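Long-range contacts in imidazolonepropionase (Unidentified, PDB 2Q09), which catalyses the hydrolytic opening of imidazolone-5-propanoate at a carbon-nitrogen bond, giving N-formimidoyl-L-glutamate in the third step of histidine degradation: residues 37-42 against 371-376; 15-20 against 64-69; 282-287 against 308-313; 192-197 against 226-231. One frame throughout, in Å; residues are numbered along the deposited sequence.

Starting from the N terminus, the chain first meets 15-20, which pairs forward with 64-69 and closes a short loop, interaction 2. Before that loop is complete, 37-42 opens interaction 1, whose partner 371-376 comes only near the C-terminal end, so the two contacts cross. They also touch, because strand 375-378 pairs with strand 63-73, and together they tie both ends of the chain into the small beta domain. Nested inside the long loop of interaction 1 lie interaction 4, joining two outer helices of the TIM barrel, and then interaction 3, joining its last two strands. Both come after interaction 2 is closed, and the centres of interactions 3 and 4 are about 26 Å apart.

Interaction 1: 37-42 against 371-376; sequences GRIHAL and MLADFL
Arg38 and Leu372 form a single beta bridge where strand 38-44, early in the chain, meets the chain returning toward strand 375-378, within the small beta domain that flanks the barrel in this hydrolase family. Two backbone hydrogen bonds flank the bridge: Ala373 N reaches Gly37 O at 2.9 Å, and Ile39 N reaches Met371 O, also at 2.9 Å. Gly37 O is touched as well by the CA-H of Leu372. Past the bridge, Ala373 is the centre of an inverse gamma turn, and its methyl packs on Val34 of strand 30-35.

Among the side chains, Arg38 sets off with CG beside its own backbone N (chi1 -63°) and stays extended to NE, which lays the guanidinium broadside over Leu372. Methyl CD2 of Leu372 stands 3.9 Å above the plane of the Arg38 guanidinium, over its centre. Arg38 NH1 meanwhile bonds Gln363 OE1 and Gly370 O. Replacing this arginine by an alanine would probably cost both oxygens this donor and take away the flat group lying against the Leu372 methyl. On the other flank Ile39 packs by its longer branch, CG1 lying 3.5 Å from Met371 O and 4.4 Å from Ala373 CB.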
loop_
_atom_site.group_PDB
_atom_site.type_symbol
_atom_site.label_atom_id
_atom_site.label_comp_id
_atom_site.label_asym_id
_atom_site.label_seq_id
_atom_site.Cartn_x
_atom_site.Cartn_y
_atom_site.Cartn_z
ATOM N N GLY A 37 -0.343 23.785 -0.591
ATOM C CA GLY A 37 -0.488 22.339 -0.514
ATOM C C GLY A 37 -0.829 21.717 0.828
ATOM O O GLY A 37 -0.847 20.496 0.945
ATOM N N ARG A 38 -1.103 22.536 1.839
ATOM C CA ARG A 38 -1.428 22.012 3.156
ATOM C C ARG A 38 -2.726 22.554 3.720
ATOM O O ARG A 38 -3.216 23.602 3.296
ATOM C CB ARG A 38 -0.305 22.328 4.141
ATOM C CG ARG A 38 1.015 21.675 3.800
ATOM C CD ARG A 38 2.045 21.935 4.876
ATOM N NE ARG A 38 3.315 21.294 4.551
ATOM C CZ ARG A 38 3.658 20.064 4.918
ATOM N NH1 ARG A 38 2.834 19.324 5.643
ATOM N NH2 ARG A 38 4.823 19.564 4.532
ATOM N N ILE A 39 -3.285 21.820 4.679
ATOM C CA ILE A 39 -4.509 22.248 5.332
ATOM C C ILE A 39 -4.078 23.416 6.215
ATOM O O ILE A 39 -3.298 23.243 7.161
ATOM C CB ILE A 39 -5.105 21.129 6.200
ATOM C CG1 ILE A 39 -5.342 19.881 5.342
ATOM C CG2 ILE A 39 -6.442 21.592 6.791
ATOM C CD1 ILE A 39 -5.760 18.657 6.132
ATOM N N HIS A 40 -4.571 24.601 5.883
ATOM C CA HIS A 40 -4.214 25.808 6.613
ATOM C C HIS A 40 -5.147 26.093 7.776
ATOM O O HIS A 40 -4.737 26.649 8.795
ATOM C CB HIS A 40 -4.208 26.995 5.656
ATOM C CG HIS A 40 -3.487 28.189 6.187
ATOM N ND1 HIS A 40 -2.161 28.149 6.566
ATOM C CD2 HIS A 40 -3.902 29.461 6.401
ATOM C CE1 HIS A 40 -1.790 29.345 6.990
ATOM N NE2 HIS A 40 -2.828 30.159 6.901
ATOM N N ALA A 41 -6.411 25.715 7.624
ATOM C CA ALA A 41 -7.382 25.944 8.680
ATOM C C ALA A 41 -8.631 25.076 8.563
ATOM O O ALA A 41 -9.062 24.716 7.466
ATOM C CB ALA A 41 -7.782 27.414 8.704
ATOM N N LEU A 42 -9.186 24.744 9.724
ATOM C CA LEU A 42 -10.406 23.957 9.843
ATOM C C LEU A 42 -11.258 24.678 10.869
ATOM O O LEU A 42 -11.008 24.597 12.070
ATOM C CB LEU A 42 -10.097 22.545 10.323
ATOM C CG LEU A 42 -9.958 21.499 9.223
ATOM C CD1 LEU A 42 -9.526 20.175 9.832
ATOM C CD2 LEU A 42 -11.298 21.353 8.502
HETATM N N MSE A 371 -1.050 19.408 8.007
HETATM C CA MSE A 371 -0.773 18.238 7.174
HETATM C C MSE A 371 -1.118 18.519 5.714
HETATM O O MSE A 371 -1.827 19.479 5.418
HETATM C CB MSE A 371 -1.550 17.024 7.690
HETATM C CG MSE A 371 -1.061 16.562 9.051
HETATM SE SE MSE A 371 -1.848 14.878 9.603
HETATM C CE MSE A 371 -0.572 13.685 8.828
ATOM N N LEU A 372 -0.622 17.681 4.806
ATOM C CA LEU A 372 -0.872 17.875 3.381
ATOM C C LEU A 372 -2.357 17.853 3.050
ATOM O O LEU A 372 -3.134 17.108 3.663
ATOM C CB LEU A 372 -0.122 16.817 2.567
ATOM C CG LEU A 372 1.407 16.928 2.657
ATOM C CD1 LEU A 372 2.058 15.667 2.099
ATOM C CD2 LEU A 372 1.884 18.174 1.901
ATOM N N ALA A 373 -2.745 18.669 2.074
ATOM C CA ALA A 373 -4.141 18.772 1.676
ATOM C C ALA A 373 -4.573 17.686 0.691
ATOM O O ALA A 373 -4.860 17.973 -0.476
ATOM C CB ALA A 373 -4.417 20.156 1.084
ATOM N N ASP A 374 -4.608 16.450 1.178
ATOM C CA ASP A 374 -5.030 15.302 0.380
ATOM C C ASP A 374 -6.346 14.857 1.000
ATOM O O ASP A 374 -6.355 14.161 2.018
ATOM C CB ASP A 374 -3.996 14.173 0.471
ATOM C CG ASP A 374 -2.751 14.451 -0.347
ATOM O OD1 ASP A 374 -2.579 15.603 -0.804
ATOM O OD2 ASP A 374 -1.941 13.513 -0.528
ATOM N N PHE A 375 -7.457 15.274 0.406
ATOM C CA PHE A 375 -8.751 14.903 0.952
ATOM C C PHE A 375 -9.781 14.634 -0.128
ATOM O O PHE A 375 -9.568 14.954 -1.309
ATOM C CB PHE A 375 -9.244 15.984 1.926
ATOM C CG PHE A 375 -9.360 17.352 1.323
ATOM C CD1 PHE A 375 -10.509 17.743 0.643
ATOM C CD2 PHE A 375 -8.317 18.263 1.451
ATOM C CE1 PHE A 375 -10.625 19.028 0.112
ATOM C CE2 PHE A 375 -8.418 19.549 0.926
ATOM C CZ PHE A 375 -9.572 19.933 0.251
ATOM N N LEU A 376 -10.905 14.054 0.281
ATOM C CA LEU A 376 -11.953 13.686 -0.654
ATOM C C LEU A 376 -13.336 14.141 -0.210
ATOM O O LEU A 376 -13.671 14.057 0.971
ATOM C CB LEU A 376 -11.989 12.162 -0.795
ATOM C CG LEU A 376 -10.652 11.432 -0.942
ATOM C CD1 LEU A 376 -10.865 9.937 -0.777
ATOM C CD2 LEU A 376 -10.041 11.758 -2.313
#

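Interaction 2: 15-20 against 64-69; sequences ATLRSD and VTPGLI
Ala15 and Thr65 are the closest backbone neighbours here, their CA atoms 5.1 Å apart. The segment 15-20 has just left strand 12-14, which runs parallel to strand 63-73, and one last backbone bond, Ala15 N to Val64 O at 2.8 Å, carries that pairing a step further. The chain then turns off: Thr16 OG1 takes the N-H of Arg18 in an ST turn and also bonds Gly25 O.

Side chains add a few close approaches. Ala15 CB lies 3.9 Å from Thr65 CG2, and the Pro66 ring comes in beside the departing backbone, its CD 3.4 Å from the carbonyl Ala15 O and its CG 4.2 Å from Leu17 CB. With chi1 at 71°, Thr65 sends its methyl toward Ala15 while OG1 turns to donate to Pro66 O at 3.0 Å; the same hydroxyl bonds Trp378 NE1. A valine in place of this threonine is likely to leave both the Pro66 carbonyl and the Trp378 indole N-H without their mate.

Farther along, strand 63-73 carries the iron ligand His72 near its end, with His74 just beyond it, so this contact sits where the small beta domain hands over to the first strand of an amidohydrolase TIM barrel.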
loop_
_atom_site.group_PDB
_atom_site.type_symbol
_atom_site.label_atom_id
_atom_site.label_comp_id
_atom_site.label_asym_id
_atom_site.label_seq_id
_atom_site.Cartn_x
_atom_site.Cartn_y
_atom_site.Cartn_z
ATOM N N ALA A 15 -14.667 13.937 8.405
ATOM C CA ALA A 15 -14.403 12.687 9.108
ATOM C C ALA A 15 -12.889 12.834 9.164
ATOM O O ALA A 15 -12.185 12.365 8.273
ATOM C CB ALA A 15 -14.787 11.480 8.245
ATOM N N THR A 16 -12.404 13.506 10.199
ATOM C CA THR A 16 -10.985 13.797 10.334
ATOM C C THR A 16 -10.071 12.609 10.491
ATOM O O THR A 16 -8.897 12.691 10.122
ATOM C CB THR A 16 -10.722 14.747 11.527
ATOM O OG1 THR A 16 -11.040 14.077 12.752
ATOM C CG2 THR A 16 -11.595 16.004 11.402
ATOM N N LEU A 17 -10.595 11.513 11.030
ATOM C CA LEU A 17 -9.767 10.335 11.265
ATOM C C LEU A 17 -8.571 10.738 12.138
ATOM O O LEU A 17 -7.484 10.157 12.041
ATOM C CB LEU A 17 -9.277 9.724 9.936
ATOM C CG LEU A 17 -10.099 8.611 9.260
ATOM C CD1 LEU A 17 -10.146 7.389 10.182
ATOM C CD2 LEU A 17 -11.532 9.106 8.965
ATOM N N ARG A 18 -8.781 11.735 12.996
ATOM C CA ARG A 18 -7.721 12.194 13.895
ATOM C C ARG A 18 -7.360 11.089 14.889
ATOM O O ARG A 18 -8.235 10.414 15.428
ATOM C CB ARG A 18 -8.158 13.443 14.668
ATOM C CG ARG A 18 -8.229 14.716 13.849
ATOM C CD ARG A 18 -8.554 15.910 14.745
ATOM N NE ARG A 18 -7.510 16.121 15.743
ATOM C CZ ARG A 18 -7.610 16.954 16.770
ATOM N NH1 ARG A 18 -8.710 17.663 16.951
ATOM N NH2 ARG A 18 -6.604 17.078 17.619
ATOM N N SER A 19 -6.067 10.917 15.136
ATOM C CA SER A 19 -5.588 9.889 16.058
ATOM C C SER A 19 -6.083 10.067 17.494
ATOM O O SER A 19 -6.155 9.107 18.254
ATOM C CB SER A 19 -4.059 9.864 16.063
ATOM O OG SER A 19 -3.542 11.129 16.442
ATOM N N ASP A 20 -6.437 11.291 17.863
ATOM C CA ASP A 20 -6.891 11.555 19.220
ATOM C C ASP A 20 -8.405 11.632 19.339
ATOM O O ASP A 20 -8.928 11.941 20.413
ATOM C CB ASP A 20 -6.265 12.854 19.726
ATOM C CG ASP A 20 -6.828 14.077 19.036
ATOM O OD1 ASP A 20 -7.175 13.991 17.839
ATOM O OD2 ASP A 20 -6.916 15.132 19.691
ATOM N N VAL A 64 -16.388 14.754 4.015
ATOM C CA VAL A 64 -15.024 14.875 3.520
ATOM C C VAL A 64 -14.126 13.992 4.381
ATOM O O VAL A 64 -14.303 13.905 5.592
ATOM C CB VAL A 64 -14.529 16.344 3.545
ATOM C CG1 VAL A 64 -14.581 16.899 4.961
ATOM C CG2 VAL A 64 -13.117 16.422 3.003
ATOM N N THR A 65 -13.175 13.325 3.743
ATOM C CA THR A 65 -12.259 12.435 4.451
ATOM C C THR A 65 -10.861 12.616 3.868
ATOM O O THR A 65 -10.682 13.230 2.827
ATOM C CB THR A 65 -12.606 10.942 4.246
ATOM O OG1 THR A 65 -12.291 10.568 2.900
ATOM C CG2 THR A 65 -14.087 10.694 4.484
ATOM N N PRO A 66 -9.846 12.078 4.545
ATOM C CA PRO A 66 -8.477 12.192 4.028
ATOM C C PRO A 66 -8.447 11.317 2.769
ATOM O O PRO A 66 -9.341 10.473 2.590
ATOM C CB PRO A 66 -7.635 11.553 5.116
ATOM C CG PRO A 66 -8.426 11.800 6.370
ATOM C CD PRO A 66 -9.849 11.503 5.899
ATOM N N GLY A 67 -7.471 11.530 1.888
ATOM C CA GLY A 67 -7.391 10.715 0.687
ATOM C C GLY A 67 -7.027 9.308 1.115
ATOM O O GLY A 67 -6.313 9.139 2.102
ATOM N N LEU A 68 -7.488 8.295 0.392
ATOM C CA LEU A 68 -7.176 6.923 0.778
ATOM C C LEU A 68 -5.742 6.570 0.387
ATOM O O LEU A 68 -5.176 7.136 -0.556
ATOM C CB LEU A 68 -8.166 5.945 0.139
ATOM C CG LEU A 68 -9.654 6.275 0.333
ATOM C CD1 LEU A 68 -10.492 5.136 -0.228
ATOM C CD2 LEU A 68 -9.973 6.507 1.812
ATOM N N ILE A 69 -5.164 5.638 1.136
ATOM C CA ILE A 69 -3.798 5.201 0.904
ATOM C C ILE A 69 -3.712 3.677 0.785
ATOM O O ILE A 69 -4.172 2.967 1.682
ATOM C CB ILE A 69 -2.908 5.672 2.076
ATOM C CG1 ILE A 69 -3.031 7.195 2.224
ATOM C CG2 ILE A 69 -1.453 5.269 1.858
ATOM C CD1 ILE A 69 -2.335 7.758 3.453
#

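Interaction 3: 282-287 against 308-313; sequences VVATLL and AGVPMA
Ala284 pairs with Met312 and Thr285 with Ala313 as parallel neighbours in the TIM barrel: strand 283-286 runs beside 312-314, the last strand of the barrel. The two are joined by a beta-alpha-beta crossover through helices 288-293 and 302-307, and the chain comes back into the barrel through a Schellman turn at Gly309.

Three backbone hydrogen bonds zip the pair together. Ala284 N donates to Pro311 O at 3.0 Å, Ala313 N returns to Ala284 O at 2.8 Å, and Leu286 N reaches Ala313 O at 2.8 Å. Ala284 O is used twice, since the CA-H of Met312 also approaches it.

The side-chain contacts divide between the two faces of the sheet. On the face toward the helices, Ala284 CB meets Val310 CG1, and both side chains pack on Leu305 of helix 302-307. Leu286 crosses the selenomethionine Met312 at a slant, its CD1 3.9 Å from SE; the bend at chi3 (-75°) turns CE away from Leu286, and the Met312 side chain also touches Val302 and Arg306 of the same helix.

The face with Thr285 and Ala313 looks into the barrel, where both touch Cys71 of strand 63-73. The side chain of Thr285 comes within about 4 Å of that of the iron ligand His72, which puts it in a layer behind the ligand, about 9 Å from the iron. Val283, whose CG1 is anti to the backbone N (chi1 174°), helps enclose Ala313: the Ala313 methyl sits 3.8 Å from Val283 CG1 and 3.9 Å from Thr285 OG1.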
loop_
_atom_site.group_PDB
_atom_site.type_symbol
_atom_site.label_atom_id
_atom_site.label_comp_id
_atom_site.label_asym_id
_atom_site.label_seq_id
_atom_site.Cartn_x
_atom_site.Cartn_y
_atom_site.Cartn_z
ATOM N N VAL A 282 5.746 -0.903 14.917
ATOM C CA VAL A 282 5.655 -1.364 13.540
ATOM C C VAL A 282 4.177 -1.519 13.174
ATOM O O VAL A 282 3.362 -1.907 14.010
ATOM C CB VAL A 282 6.389 -2.726 13.376
ATOM C CG1 VAL A 282 6.299 -3.214 11.941
ATOM C CG2 VAL A 282 7.851 -2.575 13.800
ATOM N N VAL A 283 3.824 -1.204 11.933
ATOM C CA VAL A 283 2.440 -1.347 11.502
ATOM C C VAL A 283 2.241 -2.745 10.924
ATOM O O VAL A 283 3.106 -3.260 10.208
ATOM C CB VAL A 283 2.069 -0.307 10.424
ATOM C CG1 VAL A 283 0.663 -0.576 9.894
ATOM C CG2 VAL A 283 2.139 1.100 11.005
ATOM N N ALA A 284 1.114 -3.368 11.250
ATOM C CA ALA A 284 0.807 -4.694 10.726
ATOM C C ALA A 284 -0.124 -4.480 9.533
ATOM O O ALA A 284 -1.226 -3.947 9.683
ATOM C CB ALA A 284 0.117 -5.548 11.797
ATOM N N THR A 285 0.317 -4.887 8.349
ATOM C CA THR A 285 -0.502 -4.699 7.163
ATOM C C THR A 285 -1.250 -5.967 6.769
ATOM O O THR A 285 -0.650 -7.002 6.479
ATOM C CB THR A 285 0.347 -4.214 5.972
ATOM O OG1 THR A 285 0.983 -2.976 6.314
ATOM C CG2 THR A 285 -0.548 -3.972 4.743
ATOM N N LEU A 286 -2.570 -5.878 6.778
ATOM C CA LEU A 286 -3.423 -7.005 6.417
ATOM C C LEU A 286 -3.704 -6.982 4.920
ATOM O O LEU A 286 -4.002 -5.932 4.346
ATOM C CB LEU A 286 -4.731 -6.929 7.202
ATOM C CG LEU A 286 -4.532 -6.905 8.728
ATOM C CD1 LEU A 286 -5.877 -6.737 9.419
ATOM C CD2 LEU A 286 -3.859 -8.208 9.185
ATOM N N LEU A 287 -3.607 -8.150 4.292
ATOM C CA LEU A 287 -3.823 -8.276 2.852
ATOM C C LEU A 287 -4.883 -9.350 2.650
ATOM O O LEU A 287 -4.576 -10.488 2.283
ATOM C CB LEU A 287 -2.501 -8.667 2.184
ATOM C CG LEU A 287 -1.378 -7.657 2.477
ATOM C CD1 LEU A 287 -0.052 -8.205 1.967
ATOM C CD2 LEU A 287 -1.681 -6.320 1.806
ATOM N N ALA A 308 -3.020 -6.125 21.685
ATOM C CA ALA A 308 -1.697 -5.531 21.890
ATOM C C ALA A 308 -1.615 -4.093 21.388
ATOM O O ALA A 308 -0.585 -3.442 21.535
ATOM C CB ALA A 308 -0.626 -6.384 21.215
ATOM N N GLY A 309 -2.694 -3.600 20.793
ATOM C CA GLY A 309 -2.697 -2.229 20.309
ATOM C C GLY A 309 -1.854 -1.978 19.069
ATOM O O GLY A 309 -1.476 -0.842 18.793
ATOM N N VAL A 310 -1.552 -3.029 18.316
ATOM C CA VAL A 310 -0.754 -2.862 17.104
ATOM C C VAL A 310 -1.651 -2.309 16.005
ATOM O O VAL A 310 -2.670 -2.907 15.666
ATOM C CB VAL A 310 -0.151 -4.199 16.635
ATOM C CG1 VAL A 310 0.584 -4.012 15.308
ATOM C CG2 VAL A 310 0.815 -4.725 17.681
ATOM N N PRO A 311 -1.296 -1.142 15.445
ATOM C CA PRO A 311 -2.109 -0.550 14.379
ATOM C C PRO A 311 -2.121 -1.451 13.146
ATOM O O PRO A 311 -1.091 -1.982 12.743
ATOM C CB PRO A 311 -1.424 0.786 14.126
ATOM C CG PRO A 311 0.007 0.515 14.482
ATOM C CD PRO A 311 -0.118 -0.310 15.741
HETATM N N MSE A 312 -3.297 -1.641 12.559
HETATM C CA MSE A 312 -3.418 -2.506 11.396
HETATM C C MSE A 312 -3.832 -1.738 10.152
HETATM O O MSE A 312 -4.878 -1.074 10.125
HETATM C CB MSE A 312 -4.445 -3.614 11.662
HETATM C CG MSE A 312 -4.184 -4.439 12.926
HETATM SE SE MSE A 312 -5.620 -5.723 13.194
HETATM C CE MSE A 312 -6.986 -4.536 13.819
ATOM N N ALA A 313 -2.997 -1.815 9.126
ATOM C CA ALA A 313 -3.311 -1.162 7.869
ATOM C C ALA A 313 -3.976 -2.222 6.995
ATOM O O ALA A 313 -3.835 -3.420 7.252
ATOM C CB ALA A 313 -2.030 -0.647 7.197
#

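Interaction 4: 192-197 against 226-231; sequences ETICQE and EQVYLA
Cys195 pushes its thiol onto the backbone of the neighbouring helix at Gln227 and Val228, with SG 3.4 Å from Gln227 O and 3.8 Å from Val228 CA. The chi1 of -61° sets SG beside the cysteine's own backbone N and points it across the gap. The carbonyl it rests on is already engaged, since Gln227 O accepts the N-H of Ala231 within its own helix. One turn along, the beta carbons take over: Cys195 CB and Ala231 CB meet at 3.8 Å, a direct meeting of beta carbons consistent with the small size of both residues.

These are two of the helices that wrap the outside of the TIM barrel, 187-204 and 222-234, lying almost parallel with 8° between the directions of the two short segments and 9.0 Å between their axes. Each sits against strands of the barrel wall. Ile194 packs on Ala175 and Ala176 of strand 168-176, while Val228 rests on Val211 and Val213 of strand 210-213. Between the helices, on the buried side, Ile194 CG2 reaches Val228 CG2 at 4.4 Å. On the solvent side Gln227 borders the contact, its CB 4.2 Å from Cys195 SG and its side chain also touching Val191.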
loop_
_atom_site.group_PDB
_atom_site.type_symbol
_atom_site.label_atom_id
_atom_site.label_comp_id
_atom_site.label_asym_id
_atom_site.label_seq_id
_atom_site.Cartn_x
_atom_site.Cartn_y
_atom_site.Cartn_z
ATOM N N GLU A 192 23.953 -11.263 -2.359
ATOM C CA GLU A 192 25.106 -10.367 -2.436
ATOM C C GLU A 192 24.893 -9.290 -3.495
ATOM O O GLU A 192 25.248 -8.131 -3.301
ATOM C CB GLU A 192 26.382 -11.144 -2.766
ATOM C CG GLU A 192 27.174 -11.599 -1.546
ATOM C CD GLU A 192 28.534 -12.169 -1.910
ATOM O OE1 GLU A 192 29.316 -12.475 -0.988
ATOM O OE2 GLU A 192 28.819 -12.313 -3.118
ATOM N N THR A 193 24.317 -9.686 -4.623
ATOM C CA THR A 193 24.052 -8.760 -5.718
ATOM C C THR A 193 23.124 -7.631 -5.280
ATOM O O THR A 193 23.361 -6.461 -5.585
ATOM C CB THR A 193 23.408 -9.490 -6.906
ATOM O OG1 THR A 193 24.339 -10.433 -7.447
ATOM C CG2 THR A 193 23.000 -8.491 -7.989
ATOM N N ILE A 194 22.060 -7.996 -4.570
ATOM C CA ILE A 194 21.086 -7.029 -4.074
ATOM C C ILE A 194 21.761 -6.043 -3.131
ATOM O O ILE A 194 21.588 -4.830 -3.246
ATOM C CB ILE A 194 19.940 -7.738 -3.292
ATOM C CG1 ILE A 194 19.174 -8.686 -4.219
ATOM C CG2 ILE A 194 18.989 -6.709 -2.705
ATOM C CD1 ILE A 194 18.098 -9.497 -3.512
ATOM N N CYS A 195 22.524 -6.581 -2.189
ATOM C CA CYS A 195 23.206 -5.765 -1.196
ATOM C C CYS A 195 24.358 -4.916 -1.733
ATOM O O CYS A 195 24.510 -3.754 -1.359
ATOM C CB CYS A 195 23.728 -6.660 -0.065
ATOM S SG CYS A 195 22.448 -7.561 0.836
ATOM N N GLN A 196 25.164 -5.482 -2.623
ATOM C CA GLN A 196 26.320 -4.752 -3.132
ATOM C C GLN A 196 26.134 -3.996 -4.434
ATOM O O GLN A 196 26.960 -3.146 -4.782
ATOM C CB GLN A 196 27.498 -5.716 -3.283
ATOM C CG GLN A 196 28.032 -6.256 -1.977
ATOM C CD GLN A 196 28.966 -7.424 -2.179
ATOM O OE1 GLN A 196 29.787 -7.427 -3.094
ATOM N NE2 GLN A 196 28.856 -8.424 -1.318
ATOM N N GLU A 197 25.058 -4.280 -5.155
ATOM C CA GLU A 197 24.855 -3.621 -6.434
ATOM C C GLU A 197 23.497 -2.962 -6.625
ATOM O O GLU A 197 23.415 -1.766 -6.898
ATOM C CB GLU A 197 25.105 -4.635 -7.552
ATOM C CG GLU A 197 26.537 -5.157 -7.565
ATOM C CD GLU A 197 26.728 -6.384 -8.438
ATOM O OE1 GLU A 197 25.980 -6.552 -9.421
ATOM O OE2 GLU A 197 27.645 -7.177 -8.143
ATOM N N GLU A 226 18.197 -10.665 6.799
ATOM C CA GLU A 226 18.985 -9.759 7.617
ATOM C C GLU A 226 20.066 -9.063 6.803
ATOM O O GLU A 226 20.354 -7.892 7.025
ATOM C CB GLU A 226 19.627 -10.521 8.768
ATOM C CG GLU A 226 20.645 -9.715 9.535
ATOM C CD GLU A 226 21.185 -10.471 10.723
ATOM O OE1 GLU A 226 21.598 -11.635 10.545
ATOM O OE2 GLU A 226 21.202 -9.901 11.829
ATOM N N GLN A 227 20.665 -9.791 5.865
ATOM C CA GLN A 227 21.706 -9.228 5.016
ATOM C C GLN A 227 21.155 -8.047 4.227
ATOM O O GLN A 227 21.812 -7.019 4.082
ATOM C CB GLN A 227 22.238 -10.299 4.058
ATOM C CG GLN A 227 23.131 -11.335 4.722
ATOM C CD GLN A 227 24.308 -10.705 5.434
ATOM O OE1 GLN A 227 24.315 -10.579 6.655
ATOM N NE2 GLN A 227 25.305 -10.286 4.668
ATOM N N VAL A 228 19.939 -8.195 3.716
ATOM C CA VAL A 228 19.307 -7.128 2.954
ATOM C C VAL A 228 19.053 -5.889 3.805
ATOM O O VAL A 228 19.459 -4.794 3.427
ATOM C CB VAL A 228 17.977 -7.600 2.337
ATOM C CG1 VAL A 228 17.193 -6.403 1.811
ATOM C CG2 VAL A 228 18.252 -8.578 1.204
ATOM N N TYR A 229 18.383 -6.054 4.943
ATOM C CA TYR A 229 18.095 -4.919 5.820
ATOM C C TYR A 229 19.364 -4.168 6.207
ATOM O O TYR A 229 19.345 -2.949 6.390
ATOM C CB TYR A 229 17.363 -5.379 7.088
ATOM C CG TYR A 229 15.954 -5.882 6.842
ATOM C CD1 TYR A 229 15.314 -5.655 5.627
ATOM C CD2 TYR A 229 15.256 -6.570 7.834
ATOM C CE1 TYR A 229 14.012 -6.099 5.404
ATOM C CE2 TYR A 229 13.959 -7.018 7.620
ATOM C CZ TYR A 229 13.343 -6.781 6.404
ATOM O OH TYR A 229 12.058 -7.228 6.182
ATOM N N LEU A 230 20.464 -4.900 6.336
ATOM C CA LEU A 230 21.739 -4.282 6.691
ATOM C C LEU A 230 22.186 -3.320 5.599
ATOM O O LEU A 230 22.639 -2.210 5.876
ATOM C CB LEU A 230 22.808 -5.354 6.899
ATOM C CG LEU A 230 22.726 -6.085 8.238
ATOM C CD1 LEU A 230 23.734 -7.220 8.264
ATOM C CD2 LEU A 230 22.998 -5.103 9.367
ATOM N N ALA A 231 22.054 -3.758 4.354
ATOM C CA ALA A 231 22.432 -2.939 3.212
ATOM C C ALA A 231 21.518 -1.719 3.123
ATOM O O ALA A 231 21.981 -0.593 2.942
ATOM C CB ALA A 231 22.341 -3.763 1.937
#